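Local structure of PrgZ (Enterococcus faecalis, 4FAJ) at residues A[336-339]-A[340-344]; A[350-353]-A[354-358]; A[365-368]-A[369-373]; A[377-380]-A[381-385]. The protein binds a peptide pheromone as a membrane-anchored extracellular receptor of the bacterial solute-binding protein 5 family, and is probably involved in peptide transport. All blocks are in the same frame, centred on the assembly; numbering follows the deposited sequence.

Contact 1. Residues A[336-339]-A[340-344]; sequences KNVR and KAINY
Helix 336-345 places Lys336 and Lys340 one turn apart, joined by the bond from Lys340 N to Lys336 O (3.0 Å, N-H...O 162°). Their side chains meet through methylenes: Lys340, extended beyond CG, brings its CE to 3.9 Å from Lys336 CG, and its CG lies 3.4 Å from Lys336 O. Lys336 bends at chi3 (-78°), which turns its ammonium away, and NZ of Lys336 stays 5.5 Å from NZ of Lys340. The like charges are therefore near but not in contact, and each has a weak polar partner: Asp524, in a long ion pair, for Lys336, and a water for Lys340. That water donates to Asn337 OD1 at 2.8 Å, while Asn337 ND2 is bonded to Glu404. The same i to i+4 pattern of an alpha-helix continues with Ala341 N to Asn337 O (2.9 Å), Ile342 N to Val338 O and Asn343 N to Arg339 O. On the buried side Val338 CG1 meets Ile342 CD1 at 4.1 Å, two branched chains slanting across each other. Ile342 packs against Leu322 of strand 311-324 and Leu333 of helix 331-334; Val338 reaches Ala401 of helix 391-402. Arg339 folds its guanidinium back along the helix, and one face of the group lies against Lys336 CA, 3.5 Å from the plane and nearer the border of the group than its middle. Carbonyl oxygens hold this buried cation: Leu333 O takes NH1, Asp524 O takes NH2, and Met525 O takes NE weakly.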
loop_
_atom_site.group_PDB
_atom_site.type_symbol
_atom_site.label_atom_id
_atom_site.label_comp_id
_atom_site.label_asym_id
_atom_site.label_seq_id
_atom_site.Cartn_x
_atom_site.Cartn_y
_atom_site.Cartn_z
ATOM N N LYS A 336 18.913 -20.737 3.642
ATOM C CA LYS A 336 19.301 -19.580 2.819
ATOM C C LYS A 336 19.550 -19.957 1.353
ATOM O O LYS A 336 19.200 -19.199 0.460
ATOM C CB LYS A 336 20.539 -18.878 3.402
ATOM C CG LYS A 336 20.776 -17.486 2.822
ATOM C CD LYS A 336 21.982 -16.776 3.456
ATOM C CE LYS A 336 21.629 -16.219 4.833
ATOM N NZ LYS A 336 22.727 -15.422 5.438
ATOM N N ASN A 337 20.143 -21.123 1.104
ATOM C CA ASN A 337 20.371 -21.571 -0.281
ATOM C C ASN A 337 19.082 -21.812 -1.086
ATOM O O ASN A 337 19.036 -21.548 -2.291
ATOM C CB ASN A 337 21.277 -22.808 -0.323
ATOM C CG ASN A 337 22.705 -22.510 0.138
ATOM O OD1 ASN A 337 23.313 -21.521 -0.273
ATOM N ND2 ASN A 337 23.238 -23.368 0.991
ATOM N N VAL A 338 18.042 -22.314 -0.422
ATOM C CA VAL A 338 16.744 -22.477 -1.062
ATOM C C VAL A 338 16.234 -21.101 -1.495
ATOM O O VAL A 338 15.832 -20.924 -2.647
ATOM C CB VAL A 338 15.708 -23.158 -0.124
ATOM C CG1 VAL A 338 14.305 -23.098 -0.732
ATOM C CG2 VAL A 338 16.119 -24.597 0.166
ATOM N N ARG A 339 16.285 -20.128 -0.587
ATOM C CA ARG A 339 15.791 -18.777 -0.888
ATOM C C ARG A 339 16.549 -18.156 -2.072
ATOM O O ARG A 339 15.947 -17.587 -2.972
ATOM C CB ARG A 339 15.872 -17.875 0.350
ATOM C CG ARG A 339 15.003 -18.346 1.526
ATOM C CD ARG A 339 14.784 -17.252 2.551
ATOM N NE ARG A 339 16.050 -16.742 3.085
ATOM C CZ ARG A 339 16.695 -17.249 4.135
ATOM N NH1 ARG A 339 16.215 -18.304 4.797
ATOM N NH2 ARG A 339 17.840 -16.712 4.523
ATOM N N LYS A 340 17.868 -18.317 -2.087
ATOM C CA LYS A 340 18.681 -17.800 -3.187
ATOM C C LYS A 340 18.390 -18.524 -4.492
ATOM O O LYS A 340 18.372 -17.898 -5.551
ATOM C CB LYS A 340 20.171 -17.885 -2.836
ATOM C CG LYS A 340 20.552 -16.942 -1.720
ATOM C CD LYS A 340 22.031 -17.076 -1.355
ATOM C CE LYS A 340 22.438 -16.019 -0.337
ATOM N NZ LYS A 340 23.829 -16.253 0.155
ATOM N N ALA A 341 18.148 -19.834 -4.423
ATOM C CA ALA A 341 17.729 -20.585 -5.615
ATOM C C ALA A 341 16.433 -20.016 -6.192
ATOM O O ALA A 341 16.316 -19.848 -7.397
ATOM C CB ALA A 341 17.565 -22.057 -5.301
ATOM N N ILE A 342 15.473 -19.719 -5.322
ATOM C CA ILE A 342 14.187 -19.155 -5.751
ATOM C C ILE A 342 14.425 -17.816 -6.460
ATOM O O ILE A 342 13.928 -17.597 -7.579
ATOM C CB ILE A 342 13.205 -18.996 -4.557
ATOM C CG1 ILE A 342 12.760 -20.376 -4.046
ATOM C CG2 ILE A 342 11.979 -18.161 -4.942
ATOM C CD1 ILE A 342 11.992 -20.311 -2.715
ATOM N N ASN A 343 15.212 -16.945 -5.833
ATOM C CA ASN A 343 15.532 -15.646 -6.420
ATOM C C ASN A 343 16.160 -15.766 -7.813
ATOM O O ASN A 343 15.707 -15.125 -8.755
ATOM C CB ASN A 343 16.475 -14.846 -5.521
ATOM C CG ASN A 343 16.936 -13.566 -6.170
ATOM O OD1 ASN A 343 16.126 -12.681 -6.456
ATOM N ND2 ASN A 343 18.229 -13.470 -6.442
ATOM N N TYR A 344 17.203 -16.578 -7.941
ATOM C CA TYR A 344 17.901 -16.701 -9.229
ATOM C C TYR A 344 17.058 -17.375 -10.318
ATOM O O TYR A 344 17.314 -17.185 -11.519
ATOM C CB TYR A 344 19.236 -17.429 -9.061
ATOM C CG TYR A 344 20.323 -16.552 -8.490
ATOM C CD1 TYR A 344 20.800 -15.458 -9.199
ATOM C CD2 TYR A 344 20.871 -16.810 -7.239
ATOM C CE1 TYR A 344 21.802 -14.658 -8.689
ATOM C CE2 TYR A 344 21.870 -16.012 -6.716
ATOM C CZ TYR A 344 22.327 -14.930 -7.442
ATOM O OH TYR A 344 23.321 -14.130 -6.918
HETATM O O HOH W 1 23.465 -19.316 1.381
#

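Contact 2. Residues A[350-353]-A[354-358]; sequences SLVK and KLLDN. With ZN (zinc ion), chain G.
Ser350 and Lys354 meet on helix 348-356, whose later part widens from alpha-type into pi-type turns. Lys354 N still follows the alpha pattern, donating to Ser350 O at 3.0 Å. The extended Lys354 chain runs back past that carbonyl and brings NZ to 3.0 Å from Ser350 OG; Ser350 is modelled in two conformers, so this bond is doubtful. Asp347 OD2 is a second partner of the same hydroxyl. Leu351 O is shared: Leu356 N, five residues on, bonds it well (3.1 Å, N-H...O 156°), whereas Leu355 N reaches it only weakly, at 125°. Val352 O likewise has two claims, from Asp357 N at 2.7 Å and, less surely, from a water that has more acceptors around it than protons and that accepts from Asn358 N. The widened turns thus satisfy these carbonyls from the fifth residue on; Asp357, the first residue past the helical backbone, has a positive phi. On the inner side Leu351 and Leu355 lie alongside each other, with Leu351 CD1 tight against Leu355 CD1 at 3.4 Å. Phe429 of helix 421-437 packs on both, and Phe531 of strand 528-539 lies against Leu351, Val352 and Leu356; Leu356 also touches an aromatic side chain of the bound peptide. Asp357 CG is anti to the backbone N (chi1 -161°), which carries the carboxylate beside Lys353 O. Lys306 NZ bonds Asp357 OD1, and Asp357 OD1 also binds a zinc ion at 2.2 Å.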
loop_
_atom_site.group_PDB
_atom_site.type_symbol
_atom_site.label_atom_id
_atom_site.label_comp_id
_atom_site.label_asym_id
_atom_site.label_seq_id
_atom_site.Cartn_x
_atom_site.Cartn_y
_atom_site.Cartn_z
ATOM N N SER A 350 11.027 -12.030 -18.856
ATOM C CA SER A 350 9.981 -12.799 -19.537
ATOM C C SER A 350 8.601 -12.545 -18.941
ATOM O O SER A 350 7.623 -12.390 -19.675
ATOM C CB SER A 350 10.294 -14.294 -19.510
ATOM O OG SER A 350 11.397 -14.576 -20.346
ATOM N N LEU A 351 8.521 -12.471 -17.616
ATOM C CA LEU A 351 7.248 -12.172 -16.948
ATOM C C LEU A 351 6.667 -10.835 -17.397
ATOM O O LEU A 351 5.514 -10.768 -17.802
ATOM C CB LEU A 351 7.430 -12.154 -15.424
ATOM C CG LEU A 351 6.261 -11.706 -14.545
ATOM C CD1 LEU A 351 5.124 -12.690 -14.634
ATOM C CD2 LEU A 351 6.736 -11.575 -13.101
ATOM N N VAL A 352 7.470 -9.780 -17.339
ATOM C CA VAL A 352 6.964 -8.437 -17.639
ATOM C C VAL A 352 6.708 -8.230 -19.139
ATOM O O VAL A 352 5.759 -7.529 -19.513
ATOM C CB VAL A 352 7.882 -7.320 -17.076
ATOM C CG1 VAL A 352 8.084 -7.490 -15.537
ATOM C CG2 VAL A 352 9.203 -7.290 -17.801
ATOM N N LYS A 353 7.532 -8.843 -19.989
ATOM C CA LYS A 353 7.378 -8.707 -21.449
ATOM C C LYS A 353 6.168 -9.473 -21.995
ATOM O O LYS A 353 5.429 -8.965 -22.849
ATOM C CB LYS A 353 8.635 -9.197 -22.174
ATOM C CG LYS A 353 9.839 -8.258 -22.056
ATOM C CD LYS A 353 11.136 -8.886 -22.606
ATOM C CE LYS A 353 10.990 -9.350 -24.049
ATOM N NZ LYS A 353 10.328 -8.325 -24.915
ATOM N N LYS A 354 5.968 -10.689 -21.505
ATOM C CA LYS A 354 5.001 -11.613 -22.090
ATOM C C LYS A 354 3.719 -11.641 -21.288
ATOM O O LYS A 354 2.645 -11.424 -21.835
ATOM C CB LYS A 354 5.600 -13.020 -22.172
ATOM C CG LYS A 354 6.969 -13.061 -22.819
ATOM C CD LYS A 354 7.634 -14.426 -22.676
ATOM C CE LYS A 354 9.080 -14.396 -23.194
ATOM N NZ LYS A 354 9.881 -15.596 -22.783
ATOM N N LEU A 355 3.835 -11.866 -19.988
ATOM C CA LEU A 355 2.664 -11.998 -19.131
ATOM C C LEU A 355 1.969 -10.665 -18.858
ATOM O O LEU A 355 0.763 -10.556 -19.034
ATOM C CB LEU A 355 3.043 -12.692 -17.822
ATOM C CG LEU A 355 1.893 -13.137 -16.919
ATOM C CD1 LEU A 355 2.371 -14.221 -15.973
ATOM C CD2 LEU A 355 1.315 -11.972 -16.147
ATOM N N LEU A 356 2.723 -9.649 -18.442
ATOM C CA LEU A 356 2.129 -8.361 -18.100
ATOM C C LEU A 356 1.980 -7.454 -19.308
ATOM O O LEU A 356 0.882 -6.983 -19.586
ATOM C CB LEU A 356 2.947 -7.660 -17.027
ATOM C CG LEU A 356 3.041 -8.456 -15.732
ATOM C CD1 LEU A 356 3.967 -7.739 -14.781
ATOM C CD2 LEU A 356 1.669 -8.674 -15.125
ATOM N N ASP A 357 3.095 -7.180 -19.983
ATOM C CA ASP A 357 3.112 -6.495 -21.276
ATOM C C ASP A 357 2.341 -5.164 -21.266
ATOM O O ASP A 357 1.625 -4.835 -22.213
ATOM C CB ASP A 357 2.541 -7.430 -22.352
ATOM C CG ASP A 357 2.927 -7.019 -23.753
ATOM O OD1 ASP A 357 3.758 -6.095 -23.905
ATOM O OD2 ASP A 357 2.397 -7.631 -24.706
ATOM N N ASN A 358 2.511 -4.392 -20.202
ATOM C CA ASN A 358 1.675 -3.220 -19.978
ATOM C C ASN A 358 2.394 -2.080 -19.264
ATOM O O ASN A 358 1.763 -1.303 -18.557
ATOM C CB ASN A 358 0.466 -3.644 -19.138
ATOM C CG ASN A 358 0.853 -4.102 -17.746
ATOM O OD1 ASN A 358 2.042 -4.165 -17.404
ATOM N ND2 ASN A 358 -0.147 -4.438 -16.935
HETATM ZN ZN ZN G . 4.794 -5.858 -25.819
HETATM O O HOH W 2 5.135 -4.941 -18.731
#

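Contact 3. Residues A[365-368]-A[369-373]; sequences GVVP and KEMAF. With ZN (zinc ion), chain H.
Pro368 O is bridged to Ala372 N by a water, 2.7 Å from the proline oxygen, to which it donates, and 2.9 Å from Ala372 N, from which it accepts. No direct hydrogen bond joins 365-368 to 369-373, so this water supplies the polar link across the bend; it has more acceptors nearby than protons, and its donation to Pro368 O may be shared. The remaining contact is apolar and is carried by Met371. Its CG stands anti to the backbone N (chi1 178°), and a later bend at chi3 (84°) swings the methyl toward the valine. Met371 CE touches Val367 CG1 at 3.6 Å, the two side chains crossing at nearly a right angle, while Met371 SD lies 4.0 Å from CG of the Pro368 ring. Between them the chain turns through Glu370, which has a positive phi and whose side chain lies apart from this packing. Glu370 OE2 binds a zinc ion at 2.2 Å, while Glu370 OE1 lies at a long 2.7 Å from the zinc ion, at best a weak second ligand. OE1 also lies at the edge of the Phe373 ring, in the plane of the ring. Lys369 O accepts from Gln532 NE2 of strand 528-539. The bend sits between several structural elements: Pro368 and Met371 rest on Thr319 and Ala317 of strand 311-324, Phe479 of helix 477-480 touches both of them, Leu480 of that helix meets Val367, and Trp511 of helix 510-524 meets Ala372.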
loop_
_atom_site.group_PDB
_atom_site.type_symbol
_atom_site.label_atom_id
_atom_site.label_comp_id
_atom_site.label_asym_id
_atom_site.label_seq_id
_atom_site.Cartn_x
_atom_site.Cartn_y
_atom_site.Cartn_z
ATOM N N GLY A 365 15.654 -4.326 -7.295
ATOM C CA GLY A 365 15.894 -4.443 -5.862
ATOM C C GLY A 365 14.551 -4.432 -5.159
ATOM O O GLY A 365 13.496 -4.536 -5.807
ATOM N N VAL A 366 14.571 -4.301 -3.838
ATOM C CA VAL A 366 13.330 -4.187 -3.063
ATOM C C VAL A 366 12.623 -2.867 -3.407
ATOM O O VAL A 366 11.403 -2.839 -3.594
ATOM C CB VAL A 366 13.631 -4.271 -1.551
ATOM C CG1 VAL A 366 12.441 -3.894 -0.703
ATOM C CG2 VAL A 366 14.155 -5.688 -1.186
ATOM N N VAL A 367 13.399 -1.789 -3.481
ATOM C CA VAL A 367 12.860 -0.447 -3.694
ATOM C C VAL A 367 12.665 -0.230 -5.188
ATOM O O VAL A 367 13.551 -0.576 -5.973
ATOM C CB VAL A 367 13.795 0.650 -3.132
ATOM C CG1 VAL A 367 13.247 2.033 -3.437
ATOM C CG2 VAL A 367 13.970 0.479 -1.629
ATOM N N PRO A 368 11.489 0.293 -5.588
ATOM C CA PRO A 368 11.230 0.557 -7.002
ATOM C C PRO A 368 11.932 1.798 -7.564
ATOM O O PRO A 368 12.349 2.663 -6.819
ATOM C CB PRO A 368 9.719 0.752 -7.052
ATOM C CG PRO A 368 9.334 1.225 -5.684
ATOM C CD PRO A 368 10.307 0.588 -4.742
ATOM N N LYS A 369 12.038 1.857 -8.892
ATOM C CA LYS A 369 12.639 3.002 -9.581
ATOM C C LYS A 369 11.664 4.171 -9.663
ATOM O O LYS A 369 10.438 3.988 -9.554
ATOM C CB LYS A 369 13.074 2.600 -10.998
ATOM C CG LYS A 369 14.205 1.608 -11.022
ATOM C CD LYS A 369 14.307 0.841 -12.347
ATOM C CE LYS A 369 15.378 1.355 -13.256
ATOM N NZ LYS A 369 15.645 0.329 -14.338
ATOM N N GLU A 370 12.230 5.363 -9.863
ATOM C CA GLU A 370 11.490 6.614 -10.095
ATOM C C GLU A 370 10.672 7.077 -8.893
ATOM O O GLU A 370 9.735 7.845 -9.050
ATOM C CB GLU A 370 10.546 6.525 -11.316
ATOM C CG GLU A 370 11.083 5.802 -12.527
ATOM C CD GLU A 370 12.374 6.367 -13.036
ATOM O OE1 GLU A 370 12.623 7.590 -12.862
ATOM O OE2 GLU A 370 13.145 5.582 -13.637
ATOM N N MET A 371 11.014 6.607 -7.702
ATOM C CA MET A 371 10.267 6.941 -6.502
ATOM C C MET A 371 11.031 7.975 -5.694
ATOM O O MET A 371 10.503 9.045 -5.388
ATOM C CB MET A 371 10.039 5.681 -5.657
ATOM C CG MET A 371 9.305 5.881 -4.340
ATOM S SD MET A 371 9.516 4.448 -3.251
ATOM C CE MET A 371 11.093 4.808 -2.470
ATOM N N ALA A 372 12.263 7.639 -5.333
ATOM C CA ALA A 372 13.049 8.446 -4.401
ATOM C C ALA A 372 14.382 8.835 -5.020
ATOM O O ALA A 372 15.108 7.979 -5.529
ATOM C CB ALA A 372 13.280 7.680 -3.131
ATOM N N PHE A 373 14.701 10.123 -4.957
ATOM C CA PHE A 373 15.942 10.659 -5.517
ATOM C C PHE A 373 16.762 11.373 -4.437
ATOM O O PHE A 373 16.215 12.040 -3.554
ATOM C CB PHE A 373 15.643 11.624 -6.667
ATOM C CG PHE A 373 14.888 10.993 -7.802
ATOM C CD1 PHE A 373 15.565 10.397 -8.855
ATOM C CD2 PHE A 373 13.496 10.995 -7.816
ATOM C CE1 PHE A 373 14.872 9.800 -9.907
ATOM C CE2 PHE A 373 12.796 10.403 -8.863
ATOM C CZ PHE A 373 13.492 9.807 -9.913
HETATM ZN ZN ZN H . 14.899 6.773 -14.041
HETATM O O HOH W 3 13.270 5.231 -6.524
#

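Contact 4. Residues A[377-380]-A[381-385]; sequences NKKD and FANEK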
loop_
_atom_site.group_PDB
_atom_site.type_symbol
_atom_site.label_atom_id
_atom_site.label_comp_id
_atom_site.label_asym_id
_atom_site.label_seq_id
_atom_site.Cartn_x
_atom_site.Cartn_y
_atom_site.Cartn_z
ATOM N N ASN A 377 22.677 14.636 -4.989
ATOM C CA ASN A 377 23.107 14.366 -6.375
ATOM C C ASN A 377 21.986 13.986 -7.359
ATOM O O ASN A 377 22.248 13.718 -8.529
ATOM C CB ASN A 377 24.235 13.311 -6.393
ATOM C CG ASN A 377 23.778 11.943 -5.886
ATOM O OD1 ASN A 377 22.617 11.572 -6.029
ATOM N ND2 ASN A 377 24.692 11.198 -5.297
ATOM N N LYS A 378 20.744 13.957 -6.874
ATOM C CA LYS A 378 19.565 13.701 -7.713
ATOM C C LYS A 378 19.460 12.274 -8.276
ATOM O O LYS A 378 18.596 12.010 -9.107
ATOM C CB LYS A 378 19.470 14.731 -8.853
ATOM C CG LYS A 378 19.638 16.192 -8.420
ATOM C CD LYS A 378 18.686 16.563 -7.287
ATOM C CE LYS A 378 18.778 18.048 -6.925
ATOM N NZ LYS A 378 20.127 18.429 -6.394
ATOM N N LYS A 379 20.302 11.355 -7.805
ATOM C CA LYS A 379 20.291 9.977 -8.309
ATOM C C LYS A 379 19.111 9.191 -7.718
ATOM O O LYS A 379 18.799 9.328 -6.540
ATOM C CB LYS A 379 21.585 9.242 -7.946
ATOM C CG LYS A 379 22.859 9.738 -8.599
ATOM C CD LYS A 379 24.052 8.982 -7.973
ATOM C CE LYS A 379 25.372 9.291 -8.652
ATOM N NZ LYS A 379 26.336 8.186 -8.424
ATOM N N ASP A 380 18.473 8.375 -8.553
ATOM C CA ASP A 380 17.449 7.418 -8.118
ATOM C C ASP A 380 18.074 6.493 -7.072
ATOM O O ASP A 380 19.205 6.054 -7.255
ATOM C CB ASP A 380 16.960 6.609 -9.341
ATOM C CG ASP A 380 15.680 5.837 -9.082
ATOM O OD1 ASP A 380 15.464 5.336 -7.957
ATOM O OD2 ASP A 380 14.888 5.682 -10.033
ATOM N N PHE A 381 17.353 6.206 -5.985
ATOM C CA PHE A 381 17.821 5.249 -4.955
ATOM C C PHE A 381 18.013 3.851 -5.544
ATOM O O PHE A 381 18.936 3.099 -5.170
ATOM C CB PHE A 381 16.810 5.171 -3.805
ATOM C CG PHE A 381 17.234 4.277 -2.665
ATOM C CD1 PHE A 381 18.025 4.762 -1.638
ATOM C CD2 PHE A 381 16.803 2.958 -2.593
ATOM C CE1 PHE A 381 18.394 3.949 -0.570
ATOM C CE2 PHE A 381 17.207 2.138 -1.539
ATOM C CZ PHE A 381 18.001 2.649 -0.530
ATOM N N ALA A 382 17.110 3.493 -6.450
ATOM C CA ALA A 382 17.131 2.179 -7.083
ATOM C C ALA A 382 18.028 2.222 -8.330
ATOM O O ALA A 382 17.551 2.123 -9.452
ATOM C CB ALA A 382 15.697 1.768 -7.429
ATOM N N ASN A 383 19.333 2.379 -8.134
ATOM C CA ASN A 383 20.253 2.539 -9.265
ATOM C C ASN A 383 21.263 1.408 -9.437
ATOM O O ASN A 383 22.263 1.561 -10.150
ATOM C CB ASN A 383 20.967 3.887 -9.183
ATOM C CG ASN A 383 21.838 4.024 -7.959
ATOM O OD1 ASN A 383 21.774 3.229 -7.024
ATOM N ND2 ASN A 383 22.650 5.068 -7.951
ATOM N N GLU A 384 20.993 0.278 -8.782
ATOM C CA GLU A 384 21.845 -0.905 -8.873
ATOM C C GLU A 384 21.000 -2.116 -9.224
ATOM O O GLU A 384 19.897 -2.280 -8.700
ATOM C CB GLU A 384 22.547 -1.161 -7.537
ATOM C CG GLU A 384 23.648 -0.192 -7.214
ATOM C CD GLU A 384 24.341 -0.520 -5.908
ATOM O OE1 GLU A 384 24.814 -1.664 -5.754
ATOM O OE2 GLU A 384 24.431 0.368 -5.036
ATOM N N LYS A 385 21.512 -2.965 -10.113
ATOM C CA LYS A 385 20.831 -4.187 -10.480
ATOM C C LYS A 385 21.212 -5.275 -9.460
ATOM O O LYS A 385 22.169 -6.030 -9.659
ATOM C CB LYS A 385 21.208 -4.597 -11.907
ATOM C CG LYS A 385 20.242 -5.587 -12.533
ATOM C CD LYS A 385 20.693 -5.952 -13.931
ATOM C CE LYS A 385 19.545 -6.436 -14.793
ATOM N NZ LYS A 385 19.981 -6.559 -16.220
#
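Asp380 and Ala382 make the single hydrogen bond across this contact: Ala382 N donates to Asp380 OD1 at 2.9 Å, reaching the oxygen from above the carboxylate plane, 42° out of it. Asp380 CG lies anti to the backbone N (chi1 -166°), which lets the carboxylate fold forward over the turn. Its other oxygen, OD2, takes the backbone N-H of Glu370, so the two oxygens tie separate parts of the loop together, with a bound zinc ion about 4 Å from this side chain. Earlier in the loop Asn377 OD1 accepts from Lys379 N at 2.9 Å.

In van der Waals contact, Asn383 CB sits 3.4 Å from Asp380 O, and Ala382 CB is 3.6 Å from Asp380 OD1.

Aromatic contacts lie on the buried side, where Phe381 makes an edge-to-face stack with Trp511 and a cation-pi contact with Lys515, both of helix 510-524; Lys515 NZ also bonds Phe381 O. Two local motifs shape this irregular loop: an Asx turn at Asn377, and an inverse gamma turn centred on Ala382, closed by the weak bond from Asn383 N to Phe381 O.

Overall arrangement
The four contacts follow one another along the chain. Contacts 1 and 2 lie on the successive helices 336-345 and 348-356, with centres 23 Å apart, and contacts 3 and 4 in the long loop between strand 361-362 and helix 391-402. The last two touch, centres about 8 Å apart; besides the Glu370-Asp380 bond, Ala372 O meets Phe381 N at 2.9 Å in a probable backbone hydrogen bond. Strands 311-324 and 528-539 of one mixed sheet give contacts 1, 2 and 3 a common support, and at contact 2 Leu356 touches the bound peptide. One zinc ion is bound at contact 2 and another at contact 3, the latter close to contact 4.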